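Local atomic coordinates of succinylglutamate desuccinylase (PDB entry 2BCO), a protein that probably hydrolyses N-succinyl-L-glutamate to succinate and L-glutamate with one bound zinc ion, the last step of arginine degradation by the AST pathway. Residues 285-288 with 289-293; 78-82 with 83-87; 109-112 with 113-116; 135-138 with 139-143. One frame throughout, in Å; residues are numbered along the deposited sequence.

Contact 1: residues 285-288 with 289-293; sequences TSFV and HGEVF
Glu-291 N donates to Val-288 O at 3.0 Å, with an N-H...O angle of 154°, closing a type II turn of which His-289 and Gly-290 are the two corner residues; the positive phi of Gly-290 (79°) at the third position fits that turn type. The Glu-291 side chain then reaches back over the turn. With CG anti to the backbone N (chi1 -171°) and the chain extended beyond it, Glu-291 OE1 accepts from Val-288 N at 3.2 Å, on its anti side. Two bonds therefore link Val-288 and Glu-291, one from main chain to main chain and one from main chain to carboxylate. The other oxygen, Glu-291 OE2, lies 3.5 Å from Phe-287 CD2, at the edge of a ring that stands steeply to the carboxylate. The Phe-287 ring also stacks face to face with that of Phe-293, with centroids 4.7 Å apart and planes inclined by 25°, and Phe-287 CE2 meets Phe-293 CB at 3.4 Å. Phe-287 also packs on Ile-310 and Ala-303. The result is a type II turn with an aromatic stack between its flanking residues, joining strand 285-286 to strand 292-296 within the barrel-sandwich hybrid domain.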
loop_
_atom_site.group_PDB
_atom_site.type_symbol
_atom_site.label_atom_id
_atom_site.label_comp_id
_atom_site.label_asym_id
_atom_site.label_seq_id
_atom_site.Cartn_x
_atom_site.Cartn_y
_atom_site.Cartn_z
ATOM N N THR A 285 14.566 7.623 -10.885
ATOM C CA THR A 285 15.376 8.174 -11.962
ATOM C C THR A 285 16.738 8.384 -11.302
ATOM O O THR A 285 16.852 9.110 -10.314
ATOM C CB THR A 285 14.817 9.527 -12.479
ATOM O OG1 THR A 285 13.612 9.291 -13.218
ATOM C CG2 THR A 285 15.827 10.223 -13.379
ATOM N N SER A 286 17.764 7.739 -11.845
ATOM C CA SER A 286 19.105 7.829 -11.275
ATOM C C SER A 286 19.915 9.027 -11.732
ATOM O O SER A 286 19.576 9.696 -12.706
ATOM C CB SER A 286 19.887 6.544 -11.569
ATOM O OG SER A 286 20.045 6.349 -12.962
ATOM N N PHE A 287 20.998 9.289 -11.012
ATOM C CA PHE A 287 21.885 10.397 -11.327
ATOM C C PHE A 287 23.318 9.926 -11.160
ATOM O O PHE A 287 23.567 8.870 -10.587
ATOM C CB PHE A 287 21.636 11.587 -10.390
ATOM C CG PHE A 287 20.230 12.130 -10.451
ATOM C CD1 PHE A 287 19.281 11.760 -9.498
ATOM C CD2 PHE A 287 19.845 13.004 -11.473
ATOM C CE1 PHE A 287 17.966 12.254 -9.562
ATOM C CE2 PHE A 287 18.534 13.502 -11.547
ATOM C CZ PHE A 287 17.598 13.125 -10.591
ATOM N N VAL A 288 24.258 10.708 -11.674
ATOM C CA VAL A 288 25.668 10.378 -11.552
ATOM C C VAL A 288 26.193 11.262 -10.436
ATOM O O VAL A 288 25.605 12.301 -10.156
ATOM C CB VAL A 288 26.424 10.667 -12.864
ATOM C CG1 VAL A 288 27.911 10.459 -12.664
ATOM C CG2 VAL A 288 25.912 9.743 -13.967
ATOM N N HIS A 289 27.278 10.853 -9.788
ATOM C CA HIS A 289 27.823 11.649 -8.698
ATOM C C HIS A 289 28.086 13.097 -9.101
ATOM O O HIS A 289 28.679 13.368 -10.146
ATOM C CB HIS A 289 29.113 11.018 -8.148
ATOM C CG HIS A 289 30.252 10.994 -9.121
ATOM N ND1 HIS A 289 30.181 10.353 -10.341
ATOM C CD2 HIS A 289 31.505 11.504 -9.039
ATOM C CE1 HIS A 289 31.340 10.468 -10.966
ATOM N NE2 HIS A 289 32.160 11.162 -10.196
ATOM N N GLY A 290 27.615 14.022 -8.269
ATOM C CA GLY A 290 27.819 15.435 -8.529
ATOM C C GLY A 290 26.892 16.054 -9.555
ATOM O O GLY A 290 27.035 17.232 -9.883
ATOM N N GLU A 291 25.952 15.276 -10.080
ATOM C CA GLU A 291 25.023 15.819 -11.064
ATOM C C GLU A 291 23.989 16.699 -10.364
ATOM O O GLU A 291 23.422 16.308 -9.340
ATOM C CB GLU A 291 24.301 14.702 -11.805
ATOM C CG GLU A 291 23.494 15.203 -12.989
ATOM C CD GLU A 291 22.625 14.132 -13.593
ATOM O OE1 GLU A 291 23.017 12.945 -13.539
ATOM O OE2 GLU A 291 21.554 14.478 -14.131
ATOM N N VAL A 292 23.759 17.891 -10.905
ATOM C CA VAL A 292 22.780 18.799 -10.321
ATOM C C VAL A 292 21.430 18.488 -10.946
ATOM O O VAL A 292 21.335 18.280 -12.153
ATOM C CB VAL A 292 23.144 20.279 -10.589
ATOM C CG1 VAL A 292 24.515 20.591 -9.996
ATOM C CG2 VAL A 292 23.139 20.559 -12.081
ATOM N N PHE A 293 20.387 18.438 -10.128
ATOM C CA PHE A 293 19.059 18.133 -10.646
ATOM C C PHE A 293 18.009 19.089 -10.103
ATOM O O PHE A 293 16.816 18.931 -10.362
ATOM C CB PHE A 293 18.688 16.688 -10.300
ATOM C CG PHE A 293 18.735 16.390 -8.827
ATOM C CD1 PHE A 293 17.619 16.596 -8.027
ATOM C CD2 PHE A 293 19.909 15.917 -8.236
ATOM C CE1 PHE A 293 17.664 16.332 -6.656
ATOM C CE2 PHE A 293 19.966 15.649 -6.866
ATOM C CZ PHE A 293 18.842 15.857 -6.074
#

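Contact 2: residues 78-82 with 83-87; sequences KDIES and GFQKV
Helix 68-81 ends here and the chain turns toward strand 90-95, with Gly-83 the first residue to leave helical geometry. Its positive phi (81°) reverses the backbone, and the carbonyls of the last turn take up new donors as a result. Gln-85 N bonds Asp-79 O at 2.9 Å; the bond is nearly straight at the hydrogen, yet the donor stands well above the carbonyl plane and so does not lie on a lone pair. Gly-83 N makes a weak bond to Ile-80 O. A water donates to Ile-80 O at 2.9 Å and to Gln-85 O at 2.7 Å, bridging helix and loop. On one flank a trans first torsion of Phe-84 (chi1 177°) lays its ring alongside Asp-79, the two pointing the same way, with Asp-79 CG 3.6 Å from Phe-84 CD1 and the carboxylate turned 60° from the ring. On the buried flank Ile-80 CG2 meets Val-87 CG2 at 3.4 Å, and Ile-80 CG1 rests 3.6 Å from Gln-85 CG. Val-44 and Val-32 extend this apolar patch. Asp-79 OD2 forms a salt bridge with Arg-242, whose NH1 also bonds Gln-85 OE1. Since the main-chain bond to Ile-80 O is weak, the water probably matters to that oxygen; the shared arginine would partly balance the charge of Asp-79 and ties helix and loop side chains to helix 235-245.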
loop_
_atom_site.group_PDB
_atom_site.type_symbol
_atom_site.label_atom_id
_atom_site.label_comp_id
_atom_site.label_asym_id
_atom_site.label_seq_id
_atom_site.Cartn_x
_atom_site.Cartn_y
_atom_site.Cartn_z
ATOM N N LYS A 78 -15.577 -11.682 -5.613
ATOM C CA LYS A 78 -16.480 -12.447 -6.457
ATOM C C LYS A 78 -16.130 -13.935 -6.471
ATOM O O LYS A 78 -17.022 -14.786 -6.460
ATOM C CB LYS A 78 -16.454 -11.885 -7.880
ATOM C CG LYS A 78 -17.455 -12.517 -8.838
ATOM C CD LYS A 78 -17.480 -11.769 -10.165
ATOM C CE LYS A 78 -17.875 -10.304 -9.971
ATOM N NZ LYS A 78 -17.859 -9.528 -11.243
ATOM N N ASP A 79 -14.836 -14.251 -6.487
ATOM C CA ASP A 79 -14.408 -15.647 -6.508
ATOM C C ASP A 79 -14.580 -16.321 -5.151
ATOM O O ASP A 79 -14.875 -17.513 -5.079
ATOM C CB ASP A 79 -12.954 -15.764 -6.985
ATOM C CG ASP A 79 -12.798 -15.432 -8.466
ATOM O OD1 ASP A 79 -13.823 -15.399 -9.183
ATOM O OD2 ASP A 79 -11.655 -15.212 -8.922
ATOM N N ILE A 80 -14.398 -15.563 -4.077
ATOM C CA ILE A 80 -14.571 -16.116 -2.741
ATOM C C ILE A 80 -16.050 -16.434 -2.522
ATOM O O ILE A 80 -16.398 -17.453 -1.919
ATOM C CB ILE A 80 -14.121 -15.114 -1.649
ATOM C CG1 ILE A 80 -12.604 -14.929 -1.697
ATOM C CG2 ILE A 80 -14.575 -15.596 -0.274
ATOM C CD1 ILE A 80 -12.085 -13.885 -0.741
ATOM N N GLU A 81 -16.921 -15.561 -3.018
ATOM C CA GLU A 81 -18.358 -15.746 -2.851
ATOM C C GLU A 81 -18.897 -16.910 -3.671
ATOM O O GLU A 81 -19.914 -17.494 -3.315
ATOM C CB GLU A 81 -19.111 -14.468 -3.225
ATOM C CG GLU A 81 -20.177 -14.080 -2.217
ATOM C CD GLU A 81 -20.969 -12.855 -2.636
ATOM O OE1 GLU A 81 -21.641 -12.261 -1.759
ATOM O OE2 GLU A 81 -20.930 -12.493 -3.835
ATOM N N SER A 82 -18.217 -17.243 -4.763
ATOM C CA SER A 82 -18.639 -18.350 -5.615
ATOM C C SER A 82 -17.918 -19.645 -5.239
ATOM O O SER A 82 -18.123 -20.680 -5.873
ATOM C CB SER A 82 -18.368 -18.027 -7.089
ATOM O OG SER A 82 -16.979 -17.930 -7.348
ATOM N N GLY A 83 -17.068 -19.581 -4.215
ATOM C CA GLY A 83 -16.341 -20.762 -3.776
ATOM C C GLY A 83 -15.116 -21.067 -4.615
ATOM O O GLY A 83 -14.330 -21.949 -4.279
ATOM N N PHE A 84 -14.944 -20.334 -5.708
ATOM C CA PHE A 84 -13.803 -20.544 -6.593
ATOM C C PHE A 84 -12.473 -20.231 -5.903
ATOM O O PHE A 84 -11.454 -20.874 -6.170
ATOM C CB PHE A 84 -13.963 -19.690 -7.851
ATOM C CG PHE A 84 -12.801 -19.777 -8.797
ATOM C CD1 PHE A 84 -11.745 -18.872 -8.714
ATOM C CD2 PHE A 84 -12.751 -20.779 -9.765
ATOM C CE1 PHE A 84 -10.649 -18.962 -9.589
ATOM C CE2 PHE A 84 -11.664 -20.883 -10.644
ATOM C CZ PHE A 84 -10.610 -19.973 -10.556
ATOM N N GLN A 85 -12.483 -19.229 -5.029
ATOM C CA GLN A 85 -11.284 -18.850 -4.300
ATOM C C GLN A 85 -11.322 -19.490 -2.923
ATOM O O GLN A 85 -12.270 -19.299 -2.158
ATOM C CB GLN A 85 -11.194 -17.326 -4.164
ATOM C CG GLN A 85 -10.046 -16.834 -3.281
ATOM C CD GLN A 85 -8.685 -17.309 -3.758
ATOM O OE1 GLN A 85 -8.302 -17.079 -4.904
ATOM N NE2 GLN A 85 -7.945 -17.977 -2.873
ATOM N N LYS A 86 -10.292 -20.264 -2.616
ATOM C CA LYS A 86 -10.210 -20.927 -1.325
ATOM C C LYS A 86 -9.787 -19.896 -0.276
ATOM O O LYS A 86 -8.824 -19.145 -0.480
ATOM C CB LYS A 86 -9.194 -22.074 -1.401
ATOM C CG LYS A 86 -8.942 -22.795 -0.091
ATOM C CD LYS A 86 -7.793 -23.787 -0.241
ATOM C CE LYS A 86 -7.237 -24.226 1.104
ATOM N NZ LYS A 86 -8.209 -25.035 1.881
ATOM N N VAL A 87 -10.507 -19.849 0.839
ATOM C CA VAL A 87 -10.182 -18.895 1.891
ATOM C C VAL A 87 -9.608 -19.598 3.105
ATOM O O VAL A 87 -10.241 -20.478 3.684
ATOM C CB VAL A 87 -11.416 -18.089 2.304
ATOM C CG1 VAL A 87 -11.048 -17.104 3.385
ATOM C CG2 VAL A 87 -11.971 -17.355 1.102
HETATM O O HOH W 1 -14.606 -19.427 -0.717
#

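Contact 3: residues 109-112 with 113-116; sequences EENL and NRLF
From Asn-111 to Leu-115 the backbone coils in two successive turns. Arg-114 N bonds Asn-111 O at 3.3 Å, bent at the hydrogen (140°) and from well above the carbonyl plane, and Leu-115 N makes a weak bond to Leu-112 O one residue further on. The Asn-111 side chain joins in: a trans first torsion (chi1 -175°) sets the amide beside its own carbonyl carbon, and the small second torsion turns Asn-111 OD1 to Asn-113 N, which donates at 2.9 Å from above the amide plane rather than on a lone pair. This is an Asx turn, and it lies in the second shell of the zinc site, because OD1 also accepts from NE2 of His-63, a zinc ligand. Two donors thus grip the one oxygen, fixing the amide's rotation and probably helping to orient the histidine. Asn-111 ND2 faces the Arg-114 guanidinium, 3.4 Å above its plane and displaced toward the rim, with the two planes 56° apart. Asn-113, close to the zinc ligand His-155, turns its amide elsewhere, OD1 accepting from Phe-203 N. Leu-115 CD2 lies 3.5 Å from the carboxylate oxygen OE2 of Glu-110, a methyl-to-oxygen contact, whereas Leu-112 CD2 and Phe-116 CE2, 3.8 Å apart, make an apolar one. The Phe-116 ring stacks with Phe-203, and both Leu-112 and Phe-116 pack on Ala-130 of helix 125-141.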
loop_
_atom_site.group_PDB
_atom_site.type_symbol
_atom_site.label_atom_id
_atom_site.label_comp_id
_atom_site.label_asym_id
_atom_site.label_seq_id
_atom_site.Cartn_x
_atom_site.Cartn_y
_atom_site.Cartn_z
ATOM N N GLU A 109 -10.448 16.805 -0.339
ATOM C CA GLU A 109 -9.912 17.970 0.333
ATOM C C GLU A 109 -8.422 17.815 0.636
ATOM O O GLU A 109 -7.637 18.709 0.337
ATOM C CB GLU A 109 -10.725 18.254 1.598
ATOM C CG GLU A 109 -12.173 18.600 1.270
ATOM C CD GLU A 109 -13.057 18.793 2.491
ATOM O OE1 GLU A 109 -14.252 19.105 2.293
ATOM O OE2 GLU A 109 -12.570 18.632 3.634
ATOM N N GLU A 110 -8.022 16.676 1.193
ATOM C CA GLU A 110 -6.611 16.463 1.518
ATOM C C GLU A 110 -6.182 15.001 1.311
ATOM O O GLU A 110 -6.996 14.092 1.425
ATOM C CB GLU A 110 -6.363 16.871 2.969
ATOM C CG GLU A 110 -5.000 17.467 3.220
ATOM C CD GLU A 110 -4.680 17.562 4.696
ATOM O OE1 GLU A 110 -5.595 17.905 5.464
ATOM O OE2 GLU A 110 -3.519 17.300 5.086
ATOM N N ASN A 111 -4.905 14.790 1.006
ATOM C CA ASN A 111 -4.345 13.451 0.786
ATOM C C ASN A 111 -4.634 12.576 2.008
ATOM O O ASN A 111 -4.078 12.794 3.077
ATOM C CB ASN A 111 -2.828 13.550 0.583
ATOM C CG ASN A 111 -2.173 12.210 0.217
ATOM O OD1 ASN A 111 -2.745 11.136 0.395
ATOM N ND2 ASN A 111 -0.958 12.285 -0.284
ATOM N N LEU A 112 -5.486 11.576 1.840
ATOM C CA LEU A 112 -5.855 10.704 2.946
ATOM C C LEU A 112 -4.637 10.000 3.577
ATOM O O LEU A 112 -4.603 9.749 4.781
ATOM C CB LEU A 112 -6.860 9.656 2.448
ATOM C CG LEU A 112 -7.871 9.028 3.409
ATOM C CD1 LEU A 112 -8.539 7.838 2.724
ATOM C CD2 LEU A 112 -7.201 8.579 4.675
ATOM N N ASN A 113 -3.627 9.703 2.770
ATOM C CA ASN A 113 -2.472 8.984 3.277
ATOM C C ASN A 113 -1.391 9.806 3.977
ATOM O O ASN A 113 -0.238 9.391 4.048
ATOM C CB ASN A 113 -1.872 8.137 2.157
ATOM C CG ASN A 113 -1.426 6.782 2.643
ATOM O OD1 ASN A 113 -2.019 6.216 3.564
ATOM N ND2 ASN A 113 -0.393 6.246 2.023
ATOM N N ARG A 114 -1.783 10.959 4.510
ATOM C CA ARG A 114 -0.885 11.829 5.258
ATOM C C ARG A 114 -1.540 12.149 6.598
ATOM O O ARG A 114 -0.997 12.891 7.409
ATOM C CB ARG A 114 -0.639 13.131 4.494
ATOM C CG ARG A 114 0.524 13.065 3.519
ATOM C CD ARG A 114 0.525 14.248 2.552
ATOM N NE ARG A 114 1.535 14.091 1.505
ATOM C CZ ARG A 114 1.543 14.764 0.357
ATOM N NH1 ARG A 114 0.591 15.648 0.092
ATOM N NH2 ARG A 114 2.501 14.547 -0.534
ATOM N N LEU A 115 -2.702 11.555 6.832
ATOM C CA LEU A 115 -3.489 11.830 8.028
ATOM C C LEU A 115 -3.507 10.799 9.140
ATOM O O LEU A 115 -4.363 10.868 10.015
ATOM C CB LEU A 115 -4.929 12.113 7.603
ATOM C CG LEU A 115 -5.064 13.166 6.500
ATOM C CD1 LEU A 115 -6.522 13.336 6.115
ATOM C CD2 LEU A 115 -4.483 14.484 7.002
ATOM N N PHE A 116 -2.576 9.852 9.131
ATOM C CA PHE A 116 -2.552 8.835 10.173
ATOM C C PHE A 116 -1.545 9.079 11.294
ATOM O O PHE A 116 -1.525 8.323 12.259
ATOM C CB PHE A 116 -2.317 7.454 9.561
ATOM C CG PHE A 116 -3.469 6.960 8.741
ATOM C CD1 PHE A 116 -4.595 6.415 9.355
ATOM C CD2 PHE A 116 -3.460 7.098 7.351
ATOM C CE1 PHE A 116 -5.694 6.007 8.599
ATOM C CE2 PHE A 116 -4.552 6.696 6.588
ATOM C CZ PHE A 116 -5.677 6.152 7.210
#

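Contact 4: residues 135-138 with 139-143; sequences LLVR and DFYQD
Arg-138 holds its sequence neighbour Asp-139 side-on: Arg-138 NE and NH2 both donate to Asp-139 OD1, each at 3.1 Å, and form a salt bridge. Both approach the syn side of that oxygen from the same face of the carboxylate, and the oxygen lies within 5° of the guanidinium plane, so the positive group presents its edge. The bend at chi3 (63°) of an otherwise extended arginine folds the guanidinium back beside the aspartate, and the two side chains run in the same direction with their flat groups 29° apart. Leu-135 CD1 sits over one guanidinium face, offset toward its rim. Away from this exposed pair, Val-137 CG1 meets the ring of Tyr-141 at CD2, 3.6 Å away.

The i to i+4 bonds of the helix put Val-137 beside Tyr-141. Asp-139 N bonds Leu-135 O at 2.9 Å, Phe-140 N bonds Leu-136 O, and Tyr-141 N bonds Val-137 O at 3.0 Å, whereas the last of the series, Gln-142 N to Arg-138 O, is weak; Gln-142 is where the backbone leaves helical geometry. Just past that point Gln-142 NE2 donates to Asp-143 OD2 at 3.1 Å. Further out, Tyr-141 OH bonds Trp-150 O, and Arg-90 donates to Phe-140 O. Val-137, Phe-140 and Tyr-141 all touch Ile-57. Such a division, charged pair on the exposed flank and apolar residues against strand 55-60 and helix 203-211, is that of an amphipathic helix, here the C-terminal end of helix 125-141 in the zinc hydrolase catalytic domain.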
loop_
_atom_site.group_PDB
_atom_site.type_symbol
_atom_site.label_atom_id
_atom_site.label_comp_id
_atom_site.label_asym_id
_atom_site.label_seq_id
_atom_site.Cartn_x
_atom_site.Cartn_y
_atom_site.Cartn_z
ATOM N N LEU A 135 -10.093 2.881 13.454
ATOM C CA LEU A 135 -11.035 2.067 14.224
ATOM C C LEU A 135 -11.157 0.658 13.628
ATOM O O LEU A 135 -11.164 -0.332 14.354
ATOM C CB LEU A 135 -12.411 2.745 14.241
ATOM C CG LEU A 135 -12.821 3.646 15.411
ATOM C CD1 LEU A 135 -11.616 4.303 16.049
ATOM C CD2 LEU A 135 -13.823 4.691 14.909
ATOM N N LEU A 136 -11.267 0.581 12.302
ATOM C CA LEU A 136 -11.380 -0.702 11.608
ATOM C C LEU A 136 -10.148 -1.560 11.874
ATOM O O LEU A 136 -10.247 -2.777 12.015
ATOM C CB LEU A 136 -11.509 -0.488 10.105
ATOM C CG LEU A 136 -12.676 0.361 9.612
ATOM C CD1 LEU A 136 -12.645 0.407 8.097
ATOM C CD2 LEU A 136 -13.993 -0.226 10.099
ATOM N N VAL A 137 -8.984 -0.921 11.921
ATOM C CA VAL A 137 -7.743 -1.632 12.166
ATOM C C VAL A 137 -7.771 -2.209 13.569
ATOM O O VAL A 137 -7.468 -3.390 13.781
ATOM C CB VAL A 137 -6.517 -0.690 12.036
ATOM C CG1 VAL A 137 -5.267 -1.377 12.572
ATOM C CG2 VAL A 137 -6.315 -0.304 10.584
ATOM N N ARG A 138 -8.138 -1.360 14.526
ATOM C CA ARG A 138 -8.212 -1.757 15.918
ATOM C C ARG A 138 -9.135 -2.961 16.105
ATOM O O ARG A 138 -8.739 -3.962 16.706
ATOM C CB ARG A 138 -8.713 -0.589 16.766
ATOM C CG ARG A 138 -8.726 -0.857 18.266
ATOM C CD ARG A 138 -9.641 0.132 18.963
ATOM N NE ARG A 138 -11.026 -0.013 18.518
ATOM C CZ ARG A 138 -12.003 0.834 18.831
ATOM N NH1 ARG A 138 -11.742 1.890 19.590
ATOM N NH2 ARG A 138 -13.240 0.626 18.398
ATOM N N ASP A 139 -10.357 -2.868 15.579
ATOM C CA ASP A 139 -11.333 -3.948 15.720
ATOM C C ASP A 139 -10.908 -5.257 15.067
ATOM O O ASP A 139 -11.195 -6.339 15.581
ATOM C CB ASP A 139 -12.689 -3.532 15.140
ATOM C CG ASP A 139 -13.372 -2.449 15.961
ATOM O OD1 ASP A 139 -12.855 -2.091 17.050
ATOM O OD2 ASP A 139 -14.435 -1.957 15.513
ATOM N N PHE A 140 -10.231 -5.159 13.932
ATOM C CA PHE A 140 -9.796 -6.345 13.219
ATOM C C PHE A 140 -8.624 -7.056 13.895
ATOM O O PHE A 140 -8.599 -8.280 13.959
ATOM C CB PHE A 140 -9.420 -5.969 11.787
ATOM C CG PHE A 140 -9.081 -7.145 10.926
ATOM C CD1 PHE A 140 -10.061 -8.066 10.561
ATOM C CD2 PHE A 140 -7.776 -7.340 10.478
ATOM C CE1 PHE A 140 -9.747 -9.163 9.755
ATOM C CE2 PHE A 140 -7.449 -8.433 9.672
ATOM C CZ PHE A 140 -8.439 -9.349 9.310
ATOM N N TYR A 141 -7.654 -6.297 14.393
ATOM C CA TYR A 141 -6.502 -6.901 15.047
ATOM C C TYR A 141 -6.741 -7.235 16.518
ATOM O O TYR A 141 -5.912 -7.894 17.144
ATOM C CB TYR A 141 -5.268 -5.995 14.941
ATOM C CG TYR A 141 -4.664 -5.914 13.553
ATOM C CD1 TYR A 141 -4.622 -7.037 12.721
ATOM C CD2 TYR A 141 -4.087 -4.732 13.091
ATOM C CE1 TYR A 141 -4.013 -6.985 11.456
ATOM C CE2 TYR A 141 -3.473 -4.667 11.834
ATOM C CZ TYR A 141 -3.438 -5.795 11.019
ATOM O OH TYR A 141 -2.840 -5.721 9.775
ATOM N N GLN A 142 -7.869 -6.793 17.066
ATOM C CA GLN A 142 -8.172 -7.055 18.469
ATOM C C GLN A 142 -8.175 -8.559 18.746
ATOM O O GLN A 142 -8.811 -9.338 18.033
ATOM C CB GLN A 142 -9.533 -6.459 18.852
ATOM C CG GLN A 142 -9.878 -6.643 20.325
ATOM C CD GLN A 142 -11.290 -6.206 20.665
ATOM O OE1 GLN A 142 -11.668 -5.056 20.438
ATOM N NE2 GLN A 142 -12.077 -7.123 21.221
ATOM N N ASP A 143 -7.455 -8.954 19.789
ATOM C CA ASP A 143 -7.357 -10.360 20.181
ATOM C C ASP A 143 -6.764 -11.253 19.091
ATOM O O ASP A 143 -7.287 -12.329 18.796
ATOM C CB ASP A 143 -8.732 -10.910 20.595
ATOM C CG ASP A 143 -9.371 -10.110 21.720
ATOM O OD1 ASP A 143 -8.666 -9.761 22.691
ATOM O OD2 ASP A 143 -10.585 -9.841 21.629
#

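Along the chain the order is contact 2, contact 3, contact 4, contact 1. Each is a local contact of one continuous stretch, complete before the next opens, so none nests within or crosses another. Contact 2 ends helix 68-81 and leads to strand 90-95; contact 3 coils the loop between helix 98-102 and helix 125-141 beside the zinc site; contact 4 ends helix 125-141. Contacts 3 and 4 come nearest, about 7 Å between closest atoms, through that helix: 109-116 packs on its N-terminal half, while 135-143 forms its C-terminal end. Contact 1 turns the hybrid domain from strand 285-286 to strand 292-296, about 49 Å centre to centre from contact 2, on the opposite side of the chain's centre.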